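Local coordinates for protein LacI family sugar-binding transcriptional regulator (Enterococcus faecalis V583, PDB 4RK0) that binds ribose in the cleft of its sugar-binding region and probably acts as a DNA-binding transcriptional regulator of the LacI family, at residues T160-I174 and I185-E199. Residues are numbered along the deposited sequence; the frame is centred on the assembly and turned at random.
Sequences TELSKTGGYQAVPEI and INDEIAFGLYRGLAE. With RIB (alpha-D-ribofuranose), chain E.
G167 and G192 bring two helices so close, axes 6.2 Å apart and crossing at -43°, that their backbones touch through CA-H...O contacts. Helices 164-174 and 187-199 are neighbours on the parallel sheet of the C-terminal lobe in this periplasmic-binding-protein-like fold, and belong to two successive beta-alpha-beta units that share strand 181-184. G167 CA lies 3.4 Å from I189 O and G192 CA 3.2 Å from K164 O; with no side chain on either glycine, the backbones meet directly. K164 CA and Y168 CA meet E188 O and G192 O in the same way, while V171 fits as a knob among G192, L193, G196 and L197. On the sheet side, L193 CD2 packs on I174 CD1, and both side chains reach the strands below.

Y168 is the other knob. A chi1 of 180° turns CG away from the backbone N and carries the ring out alongside G196, where it takes the guanidinium of R195 flat on one face, planes 10° apart and R195 CZ 4.0 Å from the centroid of the Y168 ring, a cation-pi stack. E199 comes in at the ring's edge, its carboxylate nearly perpendicular to the ring, and OE1 accepts from Y168 OH at 2.6 Å on its syn side. R195 NE also makes a long salt bridge to E199 OE2, so one acid ties both stacked groups.

At the N-terminal ends, K164 NZ forms a salt bridge with E188 OE2, 3.5 Å away, and a water bonded to both atoms bridges them. N186 caps its helix with OD1, which accepts from I189 N, and L162 CD1 packs against its CG. The amide's other end faces the sugar: N186 ND2 donates to ribose O5 at 2.9 Å and also to a water held by L162 O and E188 OE1.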
# COMPACT_ATOMS: atom_id res chain seq x y z
N THR A 160 3.51 15.34 -15.07
CA THR A 160 2.64 15.43 -13.94
C THR A 160 3.27 14.62 -12.84
O THR A 160 4.15 13.80 -13.09
CB THR A 160 1.21 14.93 -14.31
OG1 THR A 160 0.26 15.53 -13.41
CG2 THR A 160 1.13 13.34 -14.23
N GLU A 161 2.85 14.87 -11.61
CA GLU A 161 3.34 14.13 -10.45
C GLU A 161 3.11 12.61 -10.61
O GLU A 161 2.06 12.14 -11.11
CB GLU A 161 2.67 14.65 -9.19
CG GLU A 161 2.98 13.87 -7.93
CD GLU A 161 2.35 14.49 -6.70
OE1 GLU A 161 3.00 15.37 -6.11
OE2 GLU A 161 1.24 14.08 -6.31
N LEU A 162 4.10 11.85 -10.16
CA LEU A 162 4.05 10.38 -10.19
C LEU A 162 3.17 9.86 -9.06
O LEU A 162 3.65 9.47 -7.99
CB LEU A 162 5.49 9.85 -10.02
CG LEU A 162 5.70 8.33 -10.13
CD1 LEU A 162 5.34 7.87 -11.51
CD2 LEU A 162 7.19 8.08 -9.84
N SER A 163 1.86 9.91 -9.29
CA SER A 163 0.89 9.64 -8.25
C SER A 163 -0.53 9.62 -8.85
O SER A 163 -0.74 10.02 -10.00
CB SER A 163 0.95 10.69 -7.14
OG SER A 163 0.41 11.91 -7.58
N LYS A 164 -1.48 9.13 -8.06
CA LYS A 164 -2.87 9.13 -8.51
C LYS A 164 -3.34 10.57 -8.73
O LYS A 164 -3.96 10.86 -9.72
CB LYS A 164 -3.77 8.40 -7.51
CG LYS A 164 -3.51 6.92 -7.36
CD LYS A 164 -4.63 6.20 -6.60
CE LYS A 164 -4.56 6.39 -5.09
NZ LYS A 164 -3.21 6.17 -4.50
N THR A 165 -3.03 11.49 -7.81
CA THR A 165 -3.43 12.89 -7.99
C THR A 165 -2.80 13.47 -9.24
O THR A 165 -3.40 14.28 -9.96
CB THR A 165 -3.00 13.72 -6.74
OG1 THR A 165 -3.72 13.24 -5.59
CG2 THR A 165 -3.28 15.20 -6.93
N GLY A 166 -1.57 13.07 -9.53
CA GLY A 166 -0.94 13.48 -10.77
C GLY A 166 -1.67 13.09 -12.04
O GLY A 166 -1.83 13.92 -12.96
N GLY A 167 -2.09 11.83 -12.14
CA GLY A 167 -2.84 11.39 -13.32
C GLY A 167 -4.18 12.15 -13.42
O GLY A 167 -4.62 12.56 -14.50
N TYR A 168 -4.80 12.34 -12.27
CA TYR A 168 -6.06 13.10 -12.20
C TYR A 168 -5.89 14.51 -12.72
O TYR A 168 -6.71 14.98 -13.51
CB TYR A 168 -6.53 13.12 -10.74
CG TYR A 168 -7.83 13.88 -10.47
CD1 TYR A 168 -9.02 13.45 -11.01
CD2 TYR A 168 -7.85 15.00 -9.64
CE1 TYR A 168 -10.21 14.12 -10.75
CE2 TYR A 168 -9.03 15.69 -9.38
CZ TYR A 168 -10.21 15.24 -9.93
OH TYR A 168 -11.39 15.91 -9.66
N GLN A 169 -4.83 15.19 -12.29
CA GLN A 169 -4.58 16.57 -12.69
C GLN A 169 -4.12 16.70 -14.12
O GLN A 169 -4.14 17.80 -14.64
CB GLN A 169 -3.54 17.19 -11.79
CG GLN A 169 -4.06 17.50 -10.41
CD GLN A 169 -2.96 17.96 -9.48
OE1 GLN A 169 -1.76 17.88 -9.80
NE2 GLN A 169 -3.34 18.40 -8.31
N ALA A 170 -3.70 15.60 -14.76
CA ALA A 170 -3.37 15.63 -16.22
C ALA A 170 -4.60 15.61 -17.14
O ALA A 170 -4.51 15.88 -18.35
CB ALA A 170 -2.44 14.48 -16.58
N VAL A 171 -5.77 15.26 -16.61
CA VAL A 171 -6.90 14.99 -17.47
C VAL A 171 -7.37 16.22 -18.26
O VAL A 171 -7.65 16.12 -19.45
CB VAL A 171 -8.03 14.25 -16.74
CG1 VAL A 171 -9.27 14.17 -17.62
CG2 VAL A 171 -7.57 12.85 -16.32
N PRO A 172 -7.40 17.39 -17.61
CA PRO A 172 -7.81 18.59 -18.39
C PRO A 172 -6.94 18.85 -19.62
O PRO A 172 -7.47 19.17 -20.69
CB PRO A 172 -7.72 19.73 -17.34
CG PRO A 172 -7.96 19.04 -16.03
CD PRO A 172 -7.42 17.63 -16.16
N GLU A 173 -5.63 18.70 -19.51
CA GLU A 173 -4.77 18.92 -20.65
C GLU A 173 -5.02 17.85 -21.72
O GLU A 173 -5.10 18.14 -22.91
CB GLU A 173 -3.30 18.99 -20.23
CG GLU A 173 -2.74 20.41 -20.15
CD GLU A 173 -2.20 20.90 -21.48
OE1 GLU A 173 -1.35 20.18 -22.07
OE2 GLU A 173 -2.61 21.99 -21.94
N ILE A 174 -5.17 16.60 -21.31
CA ILE A 174 -5.43 15.53 -22.29
C ILE A 174 -6.69 15.78 -23.12
O ILE A 174 -6.74 15.51 -24.33
CB ILE A 174 -5.56 14.18 -21.59
CG1 ILE A 174 -4.22 13.80 -20.95
CG2 ILE A 174 -6.01 13.10 -22.56
CD1 ILE A 174 -4.31 12.74 -19.89
N ILE A 185 2.82 6.18 -17.13
CA ILE A 185 4.14 5.62 -16.83
C ILE A 185 4.15 4.80 -15.55
O ILE A 185 5.09 4.07 -15.29
CB ILE A 185 5.23 6.70 -16.87
CG1 ILE A 185 6.46 6.21 -17.61
CG2 ILE A 185 5.59 7.15 -15.49
CD1 ILE A 185 6.27 6.20 -19.09
N ASN A 186 3.09 4.90 -14.75
CA ASN A 186 2.83 3.88 -13.74
C ASN A 186 1.33 3.70 -13.53
O ASN A 186 0.52 4.51 -14.01
CB ASN A 186 3.60 4.07 -12.44
CG ASN A 186 3.00 5.10 -11.52
OD1 ASN A 186 2.24 5.98 -11.92
ND2 ASN A 186 3.39 5.01 -10.25
N ASP A 187 0.97 2.62 -12.83
CA ASP A 187 -0.45 2.28 -12.63
C ASP A 187 -1.15 3.36 -11.78
O ASP A 187 -2.31 3.68 -12.02
CB ASP A 187 -0.63 0.89 -12.02
CG ASP A 187 -0.28 -0.26 -13.01
OD1 ASP A 187 -0.32 -0.06 -14.22
OD2 ASP A 187 0.00 -1.36 -12.53
N GLU A 188 -0.46 3.92 -10.80
CA GLU A 188 -1.07 5.00 -10.00
C GLU A 188 -1.48 6.20 -10.87
O GLU A 188 -2.58 6.73 -10.72
CB GLU A 188 -0.11 5.44 -8.88
CG GLU A 188 0.08 4.39 -7.80
CD GLU A 188 0.30 4.98 -6.42
OE1 GLU A 188 1.07 5.95 -6.28
OE2 GLU A 188 -0.29 4.47 -5.45
N ILE A 189 -0.62 6.64 -11.78
CA ILE A 189 -1.05 7.66 -12.75
C ILE A 189 -2.30 7.23 -13.52
O ILE A 189 -3.20 8.05 -13.76
CB ILE A 189 0.06 8.00 -13.75
CG1 ILE A 189 1.15 8.76 -13.01
CG2 ILE A 189 -0.48 8.84 -14.90
CD1 ILE A 189 2.36 9.14 -13.84
N ALA A 190 -2.30 5.99 -14.01
CA ALA A 190 -3.43 5.46 -14.75
C ALA A 190 -4.73 5.52 -13.93
O ALA A 190 -5.80 5.83 -14.48
CB ALA A 190 -3.17 4.01 -15.13
N PHE A 191 -4.64 5.16 -12.66
CA PHE A 191 -5.84 5.25 -11.81
C PHE A 191 -6.35 6.68 -11.72
O PHE A 191 -7.58 6.94 -11.69
CB PHE A 191 -5.62 4.66 -10.41
CG PHE A 191 -5.17 3.23 -10.41
CD1 PHE A 191 -5.52 2.35 -11.45
CD2 PHE A 191 -4.37 2.76 -9.38
CE1 PHE A 191 -5.07 1.04 -11.46
CE2 PHE A 191 -3.92 1.46 -9.39
CZ PHE A 191 -4.28 0.60 -10.43
N GLY A 192 -5.43 7.63 -11.73
CA GLY A 192 -5.80 9.05 -11.68
C GLY A 192 -6.52 9.48 -12.92
O GLY A 192 -7.52 10.18 -12.85
N LEU A 193 -5.99 9.06 -14.07
CA LEU A 193 -6.65 9.21 -15.37
C LEU A 193 -8.06 8.67 -15.39
O LEU A 193 -8.99 9.38 -15.84
CB LEU A 193 -5.82 8.55 -16.48
CG LEU A 193 -4.40 9.12 -16.68
CD1 LEU A 193 -3.65 8.31 -17.74
CD2 LEU A 193 -4.47 10.55 -17.10
N TYR A 194 -8.22 7.44 -14.93
CA TYR A 194 -9.56 6.83 -14.82
C TYR A 194 -10.53 7.77 -14.10
O TYR A 194 -11.62 8.03 -14.60
CB TYR A 194 -9.52 5.52 -14.05
CG TYR A 194 -9.26 4.25 -14.84
CD1 TYR A 194 -8.25 4.19 -15.81
CD2 TYR A 194 -9.96 3.08 -14.56
CE1 TYR A 194 -8.01 3.02 -16.53
CE2 TYR A 194 -9.73 1.91 -15.25
CZ TYR A 194 -8.74 1.87 -16.24
OH TYR A 194 -8.56 0.67 -16.90
N ARG A 195 -10.14 8.26 -12.93
CA ARG A 195 -11.01 9.13 -12.14
C ARG A 195 -11.31 10.44 -12.88
O ARG A 195 -12.44 10.87 -12.92
CB ARG A 195 -10.37 9.42 -10.78
CG ARG A 195 -11.12 10.40 -9.93
CD ARG A 195 -10.33 10.80 -8.69
NE ARG A 195 -10.97 11.90 -7.95
CZ ARG A 195 -10.37 12.64 -7.00
NH1 ARG A 195 -9.09 12.44 -6.67
NH2 ARG A 195 -11.04 13.62 -6.40
N GLY A 196 -10.31 11.07 -13.47
CA GLY A 196 -10.55 12.34 -14.11
C GLY A 196 -11.39 12.19 -15.36
O GLY A 196 -12.29 13.02 -15.64
N LEU A 197 -11.10 11.12 -16.12
CA LEU A 197 -11.88 10.85 -17.31
C LEU A 197 -13.35 10.55 -16.92
O LEU A 197 -14.27 11.00 -17.60
CB LEU A 197 -11.29 9.71 -18.14
CG LEU A 197 -10.00 10.13 -18.86
CD1 LEU A 197 -9.31 8.92 -19.48
CD2 LEU A 197 -10.28 11.16 -19.93
N ALA A 198 -13.55 9.82 -15.83
CA ALA A 198 -14.91 9.50 -15.40
C ALA A 198 -15.68 10.81 -15.09
O ALA A 198 -16.82 10.96 -15.48
CB ALA A 198 -14.91 8.58 -14.19
N GLU A 199 -15.03 11.74 -14.41
CA GLU A 199 -15.66 13.02 -14.07
C GLU A 199 -16.03 13.83 -15.31
O GLU A 199 -16.94 14.66 -15.29
CB GLU A 199 -14.79 13.83 -13.11
CG GLU A 199 -14.72 13.15 -11.72
CD GLU A 199 -13.91 13.92 -10.69
OE1 GLU A 199 -13.43 15.03 -11.00
OE2 GLU A 199 -13.73 13.38 -9.57
O5 RIB E . 4.92 2.59 -9.63
C5 RIB E . 5.99 3.16 -8.90
C4 RIB E . 7.05 3.39 -9.89
O4 RIB E . 8.20 4.11 -9.38
C3 RIB E . 7.28 1.94 -10.23
O3 RIB E . 6.94 1.88 -11.62
C2 RIB E . 8.75 1.77 -9.81
O2 RIB E . 9.51 1.13 -10.80
C1 RIB E . 9.26 3.15 -9.35
O1 RIB E . 10.47 3.52 -9.99
O HOH W 1 3.39 6.67 -7.65
O HOH W 2 -0.95 7.92 -5.37
O HOH W 3 -2.52 3.55 -4.92